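Local coordinates for protein putative phosphosugar isomerase (Silicibacter pomeroyi DSS-3, PDB 3FJ1) that is of uncertain function but, as a protein with two sugar isomerase (SIS) domains, probably binds phosphosugars or related carbohydrate derivatives, at residues H5-P17 and Y317-P331. Sequence-based numbering, arbitrary orientation.
Sequences HITRMRREIDEIP and YSMVEAFASERGIDP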
loop_
_atom_site.group_PDB
_atom_site.type_symbol
_atom_site.label_atom_id
_atom_site.label_comp_id
_atom_site.label_asym_id
_atom_site.label_seq_id
_atom_site.Cartn_x
_atom_site.Cartn_y
_atom_site.Cartn_z
ATOM N N HIS A 5 -27.950 -25.547 7.565
ATOM C CA HIS A 5 -27.522 -24.442 8.410
ATOM C C HIS A 5 -26.040 -24.198 8.199
ATOM O O HIS A 5 -25.248 -24.131 9.163
ATOM C CB HIS A 5 -27.854 -24.718 9.877
ATOM C CG HIS A 5 -29.327 -24.745 10.170
ATOM N ND1 HIS A 5 -30.092 -23.596 10.266
ATOM C CD2 HIS A 5 -30.178 -25.779 10.377
ATOM C CE1 HIS A 5 -31.346 -23.927 10.526
ATOM N NE2 HIS A 5 -31.422 -25.244 10.606
ATOM N N ILE A 6 -25.684 -24.081 6.927
ATOM C CA ILE A 6 -24.314 -23.801 6.500
ATOM C C ILE A 6 -24.313 -22.450 5.822
ATOM O O ILE A 6 -25.106 -22.214 4.908
ATOM C CB ILE A 6 -23.816 -24.905 5.554
ATOM C CG1 ILE A 6 -23.778 -26.235 6.322
ATOM C CG2 ILE A 6 -22.466 -24.530 4.940
ATOM C CD1 ILE A 6 -23.488 -27.443 5.471
ATOM N N THR A 7 -23.406 -21.560 6.252
ATOM C CA THR A 7 -23.317 -20.224 5.681
ATOM C C THR A 7 -22.784 -20.262 4.243
ATOM O O THR A 7 -22.042 -21.170 3.876
ATOM C CB THR A 7 -22.344 -19.289 6.477
ATOM O OG1 THR A 7 -20.997 -19.796 6.393
ATOM C CG2 THR A 7 -22.777 -19.143 7.987
ATOM N N ARG A 8 -23.120 -19.250 3.456
ATOM C CA ARG A 8 -22.602 -19.153 2.104
ATOM C C ARG A 8 -21.075 -19.068 2.148
ATOM O O ARG A 8 -20.385 -19.622 1.310
ATOM C CB ARG A 8 -23.217 -17.948 1.373
ATOM C CG ARG A 8 -22.907 -17.870 -0.117
ATOM C CD ARG A 8 -23.381 -19.117 -0.882
ATOM N NE ARG A 8 -24.833 -19.154 -1.046
ATOM C CZ ARG A 8 -25.521 -20.216 -1.458
ATOM N NH1 ARG A 8 -24.892 -21.355 -1.726
ATOM N NH2 ARG A 8 -26.853 -20.131 -1.565
HETATM N N MSE A 9 -20.551 -18.370 3.148
HETATM C CA MSE A 9 -19.098 -18.248 3.294
HETATM C C MSE A 9 -18.484 -19.622 3.444
HETATM O O MSE A 9 -17.498 -19.944 2.786
HETATM C CB MSE A 9 -18.734 -17.381 4.499
HETATM C CG MSE A 9 -17.263 -17.185 4.647
HETATM SE SE MSE A 9 -16.841 -15.944 6.101
HETATM C CE MSE A 9 -14.875 -16.019 6.026
ATOM N N ARG A 10 -19.067 -20.451 4.309
ATOM C CA ARG A 10 -18.545 -21.814 4.496
ATOM C C ARG A 10 -18.686 -22.668 3.240
ATOM O O ARG A 10 -17.787 -23.430 2.919
ATOM C CB ARG A 10 -19.204 -22.527 5.676
ATOM C CG ARG A 10 -18.554 -23.885 6.002
ATOM C CD ARG A 10 -17.121 -23.753 6.548
ATOM N NE ARG A 10 -16.231 -24.762 5.988
ATOM C CZ ARG A 10 -14.943 -24.891 6.311
ATOM N NH1 ARG A 10 -14.404 -24.139 7.261
ATOM N NH2 ARG A 10 -14.214 -25.823 5.733
ATOM N N ARG A 11 -19.819 -22.567 2.549
ATOM C CA ARG A 11 -20.026 -23.324 1.314
ATOM C C ARG A 11 -18.876 -22.998 0.352
ATOM O O ARG A 11 -18.321 -23.872 -0.289
ATOM C CB ARG A 11 -21.318 -22.897 0.610
ATOM C CG ARG A 11 -22.623 -23.240 1.299
ATOM C CD ARG A 11 -22.986 -24.641 1.087
ATOM N NE ARG A 11 -24.280 -24.994 1.677
ATOM C CZ ARG A 11 -24.655 -26.236 1.927
ATOM N NH1 ARG A 11 -23.826 -27.241 1.688
ATOM N NH2 ARG A 11 -25.843 -26.473 2.476
ATOM N N GLU A 12 -18.529 -21.721 0.284
ATOM C CA GLU A 12 -17.552 -21.348 -0.697
ATOM C C GLU A 12 -16.138 -21.765 -0.257
ATOM O O GLU A 12 -15.356 -22.194 -1.099
ATOM C CB GLU A 12 -17.801 -19.913 -1.159
ATOM C CG GLU A 12 -19.154 -19.899 -1.904
ATOM C CD GLU A 12 -19.664 -18.546 -2.355
ATOM O OE1 GLU A 12 -18.912 -17.553 -2.336
ATOM O OE2 GLU A 12 -20.841 -18.491 -2.783
ATOM N N ILE A 13 -15.841 -21.729 1.040
ATOM C CA ILE A 13 -14.576 -22.248 1.550
ATOM C C ILE A 13 -14.454 -23.753 1.226
ATOM O O ILE A 13 -13.361 -24.220 0.839
ATOM C CB ILE A 13 -14.430 -22.010 3.080
ATOM C CG1 ILE A 13 -14.288 -20.521 3.394
ATOM C CG2 ILE A 13 -13.224 -22.779 3.625
ATOM C CD1 ILE A 13 -14.501 -20.163 4.896
ATOM N N ASP A 14 -15.532 -24.516 1.362
ATOM C CA ASP A 14 -15.469 -25.953 1.076
ATOM C C ASP A 14 -15.394 -26.251 -0.427
ATOM O O ASP A 14 -15.089 -27.377 -0.829
ATOM C CB ASP A 14 -16.622 -26.684 1.732
ATOM C CG ASP A 14 -16.420 -26.843 3.218
ATOM O OD1 ASP A 14 -15.270 -27.094 3.625
ATOM O OD2 ASP A 14 -17.395 -26.694 3.979
ATOM N N GLU A 15 -15.711 -25.257 -1.247
ATOM C CA GLU A 15 -15.511 -25.375 -2.713
ATOM C C GLU A 15 -14.131 -24.929 -3.193
ATOM O O GLU A 15 -13.834 -25.138 -4.369
ATOM C CB GLU A 15 -16.531 -24.515 -3.483
ATOM C CG GLU A 15 -17.984 -24.936 -3.328
ATOM C CD GLU A 15 -19.019 -23.914 -3.830
ATOM O OE1 GLU A 15 -18.665 -22.739 -4.091
ATOM O OE2 GLU A 15 -20.237 -24.296 -3.927
ATOM N N ILE A 16 -13.308 -24.300 -2.323
ATOM C CA ILE A 16 -11.992 -23.802 -2.750
ATOM C C ILE A 16 -11.089 -24.892 -3.355
ATOM O O ILE A 16 -10.555 -24.707 -4.446
ATOM C CB ILE A 16 -11.244 -22.991 -1.641
ATOM C CG1 ILE A 16 -11.889 -21.616 -1.413
ATOM C CG2 ILE A 16 -9.718 -22.814 -1.972
ATOM C CD1 ILE A 16 -11.425 -20.897 -0.121
ATOM N N PRO A 17 -10.919 -26.039 -2.680
ATOM C CA PRO A 17 -10.073 -27.070 -3.313
ATOM C C PRO A 17 -10.497 -27.509 -4.746
ATOM O O PRO A 17 -9.621 -27.606 -5.627
ATOM C CB PRO A 17 -10.157 -28.237 -2.325
ATOM C CG PRO A 17 -10.445 -27.575 -0.993
ATOM C CD PRO A 17 -11.377 -26.453 -1.341
ATOM N N TYR A 317 -9.651 -18.095 6.724
ATOM C CA TYR A 317 -11.040 -17.942 6.279
ATOM C C TYR A 317 -11.967 -18.837 7.099
ATOM O O TYR A 317 -13.055 -18.445 7.529
ATOM C CB TYR A 317 -11.190 -18.309 4.800
ATOM C CG TYR A 317 -10.568 -17.363 3.767
ATOM C CD1 TYR A 317 -10.517 -15.980 3.959
ATOM C CD2 TYR A 317 -10.133 -17.865 2.545
ATOM C CE1 TYR A 317 -9.989 -15.135 2.972
ATOM C CE2 TYR A 317 -9.603 -17.024 1.559
ATOM C CZ TYR A 317 -9.547 -15.669 1.779
ATOM O OH TYR A 317 -9.010 -14.861 0.775
ATOM N N SER A 318 -11.505 -20.069 7.270
ATOM C CA SER A 318 -12.192 -21.084 8.049
ATOM C C SER A 318 -12.350 -20.635 9.516
ATOM O O SER A 318 -13.430 -20.746 10.071
ATOM C CB SER A 318 -11.431 -22.410 7.936
ATOM O OG SER A 318 -12.045 -23.407 8.738
HETATM N N MSE A 319 -11.294 -20.098 10.124
HETATM C CA MSE A 319 -11.381 -19.548 11.492
HETATM C C MSE A 319 -12.446 -18.434 11.590
HETATM O O MSE A 319 -13.342 -18.466 12.472
HETATM C CB MSE A 319 -10.023 -19.052 11.974
HETATM C CG MSE A 319 -9.959 -18.547 13.412
HETATM SE SE MSE A 319 -10.637 -16.723 13.618
HETATM C CE MSE A 319 -9.090 -15.789 12.826
ATOM N N VAL A 320 -12.395 -17.494 10.637
ATOM C CA VAL A 320 -13.340 -16.349 10.623
ATOM C C VAL A 320 -14.790 -16.825 10.459
ATOM O O VAL A 320 -15.679 -16.367 11.170
ATOM C CB VAL A 320 -12.959 -15.322 9.544
ATOM C CG1 VAL A 320 -14.068 -14.250 9.330
ATOM C CG2 VAL A 320 -11.598 -14.629 9.909
ATOM N N GLU A 321 -15.031 -17.768 9.562
ATOM C CA GLU A 321 -16.401 -18.260 9.374
ATOM C C GLU A 321 -16.895 -18.924 10.667
ATOM O O GLU A 321 -18.050 -18.723 11.068
ATOM C CB GLU A 321 -16.478 -19.203 8.177
ATOM C CG GLU A 321 -17.896 -19.572 7.758
ATOM C CD GLU A 321 -18.591 -20.586 8.646
ATOM O OE1 GLU A 321 -17.929 -21.490 9.256
ATOM O OE2 GLU A 321 -19.852 -20.506 8.690
ATOM N N ALA A 322 -16.049 -19.735 11.307
ATOM C CA ALA A 322 -16.442 -20.403 12.541
ATOM C C ALA A 322 -16.710 -19.357 13.635
ATOM O O ALA A 322 -17.639 -19.499 14.413
ATOM C CB ALA A 322 -15.367 -21.387 12.992
ATOM N N PHE A 323 -15.852 -18.345 13.716
ATOM C CA PHE A 323 -15.988 -17.267 14.697
ATOM C C PHE A 323 -17.331 -16.566 14.550
ATOM O O PHE A 323 -18.066 -16.334 15.543
ATOM C CB PHE A 323 -14.861 -16.253 14.508
ATOM C CG PHE A 323 -14.995 -15.055 15.380
ATOM C CD1 PHE A 323 -14.672 -15.119 16.721
ATOM C CD2 PHE A 323 -15.481 -13.858 14.876
ATOM C CE1 PHE A 323 -14.823 -13.987 17.557
ATOM C CE2 PHE A 323 -15.637 -12.723 15.728
ATOM C CZ PHE A 323 -15.295 -12.803 17.038
ATOM N N ALA A 324 -17.665 -16.215 13.316
ATOM C CA ALA A 324 -18.894 -15.497 13.061
ATOM C C ALA A 324 -20.132 -16.363 13.288
ATOM O O ALA A 324 -21.075 -15.924 13.971
ATOM C CB ALA A 324 -18.906 -14.913 11.619
ATOM N N SER A 325 -20.130 -17.580 12.746
ATOM C CA SER A 325 -21.324 -18.432 12.831
ATOM C C SER A 325 -21.654 -18.830 14.279
ATOM O O SER A 325 -22.818 -18.816 14.675
ATOM C CB SER A 325 -21.242 -19.651 11.901
ATOM O OG SER A 325 -20.059 -20.408 12.103
ATOM N N GLU A 326 -20.652 -19.127 15.085
ATOM C CA GLU A 326 -20.922 -19.493 16.468
ATOM C C GLU A 326 -21.347 -18.277 17.322
ATOM O O GLU A 326 -21.834 -18.460 18.430
ATOM C CB GLU A 326 -19.736 -20.244 17.079
ATOM C CG GLU A 326 -18.544 -19.393 17.403
ATOM C CD GLU A 326 -17.290 -20.223 17.643
ATOM O OE1 GLU A 326 -17.389 -21.477 17.646
ATOM O OE2 GLU A 326 -16.222 -19.619 17.869
ATOM N N ARG A 327 -21.174 -17.058 16.806
ATOM C CA ARG A 327 -21.633 -15.825 17.477
ATOM C C ARG A 327 -22.859 -15.189 16.809
ATOM O O ARG A 327 -23.187 -14.026 17.069
ATOM C CB ARG A 327 -20.490 -14.812 17.562
ATOM C CG ARG A 327 -19.525 -15.205 18.636
ATOM C CD ARG A 327 -18.194 -14.485 18.620
ATOM N NE ARG A 327 -17.348 -15.074 19.663
ATOM C CZ ARG A 327 -16.724 -16.249 19.556
ATOM N NH1 ARG A 327 -16.820 -16.978 18.459
ATOM N NH2 ARG A 327 -15.997 -16.717 20.554
ATOM N N GLY A 328 -23.535 -15.946 15.955
ATOM C CA GLY A 328 -24.716 -15.451 15.249
ATOM C C GLY A 328 -24.485 -14.269 14.322
ATOM O O GLY A 328 -25.348 -13.390 14.199
ATOM N N ILE A 329 -23.313 -14.214 13.701
ATOM C CA ILE A 329 -23.021 -13.199 12.699
ATOM C C ILE A 329 -23.032 -13.988 11.399
ATOM O O ILE A 329 -22.263 -14.939 11.267
ATOM C CB ILE A 329 -21.622 -12.559 12.878
ATOM C CG1 ILE A 329 -21.429 -11.974 14.298
ATOM C CG2 ILE A 329 -21.390 -11.482 11.829
ATOM C CD1 ILE A 329 -19.979 -11.509 14.592
ATOM N N ASP A 330 -23.961 -13.694 10.491
ATOM C CA ASP A 330 -23.914 -14.322 9.168
ATOM C C ASP A 330 -23.200 -13.255 8.372
ATOM O O ASP A 330 -23.716 -12.146 8.234
ATOM C CB ASP A 330 -25.288 -14.660 8.559
ATOM C CG ASP A 330 -25.180 -15.456 7.215
ATOM O OD1 ASP A 330 -24.178 -15.349 6.476
ATOM O OD2 ASP A 330 -26.125 -16.193 6.882
ATOM N N PRO A 331 -21.987 -13.564 7.885
ATOM C CA PRO A 331 -21.266 -12.559 7.099
ATOM C C PRO A 331 -22.089 -11.985 5.938
ATOM O O PRO A 331 -21.877 -10.842 5.555
ATOM C CB PRO A 331 -20.076 -13.336 6.561
ATOM C CG PRO A 331 -19.853 -14.427 7.562
ATOM C CD PRO A 331 -21.216 -14.817 8.021
HETATM O O HOH W 1 -21.700 -22.480 8.561
HETATM O O HOH W 2 -25.424 -17.794 4.479
HETATM O O HOH W 3 -15.428 -22.493 9.416
#
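The extended selenomethionine side chain of M9 runs antiparallel alongside E321, its SE 3.9 Å from E321 CB, and illustrates how a double-SIS protein brings the two ends of its modelled chain together: the start of helix 8-41 lies nearly antiparallel (157°) against the close of helix 308-326, the last one modelled and largely in the second SIS region. With CG anti to the backbone N (chi1 -178°) and the chain fully extended beyond it, M9 reaches straight across the interface. M9 CE settles 3.8 Å from V320 CG1, while M9 SE meets P331 CG at 3.7 Å, both neighbours roughly perpendicular to it. One turn on, I13 CD1 packs on Y317 CB, and I16 continues this apolar strip toward helix 153-171.

Polar groups hold the other flank. T7 is the N-cap of helix 8-41: its OG1 accepts from R10 N and donates to E321 OE2 (2.7 Å), approaching on the anti side and well out of the carboxylate plane. Both helices thus fix the capping hydroxyl, and a water joins the same OE2 to T7 N. The aliphatic part of R10 crosses that carboxylate, CB 3.6 Å from E321 CD, with the guanidinium plane turned 83° from it. R10 holds D14 side-on in a salt bridge, NE to OD2 and NH2 to OD1. I13 CG2 covers one guanidinium face, and S318 OG, also bonded to I193 O, receives NH1 at the edge. A second water accepts from R10 NH1 and donates to both S318 O and E321 OE1, at 2.7 Å each.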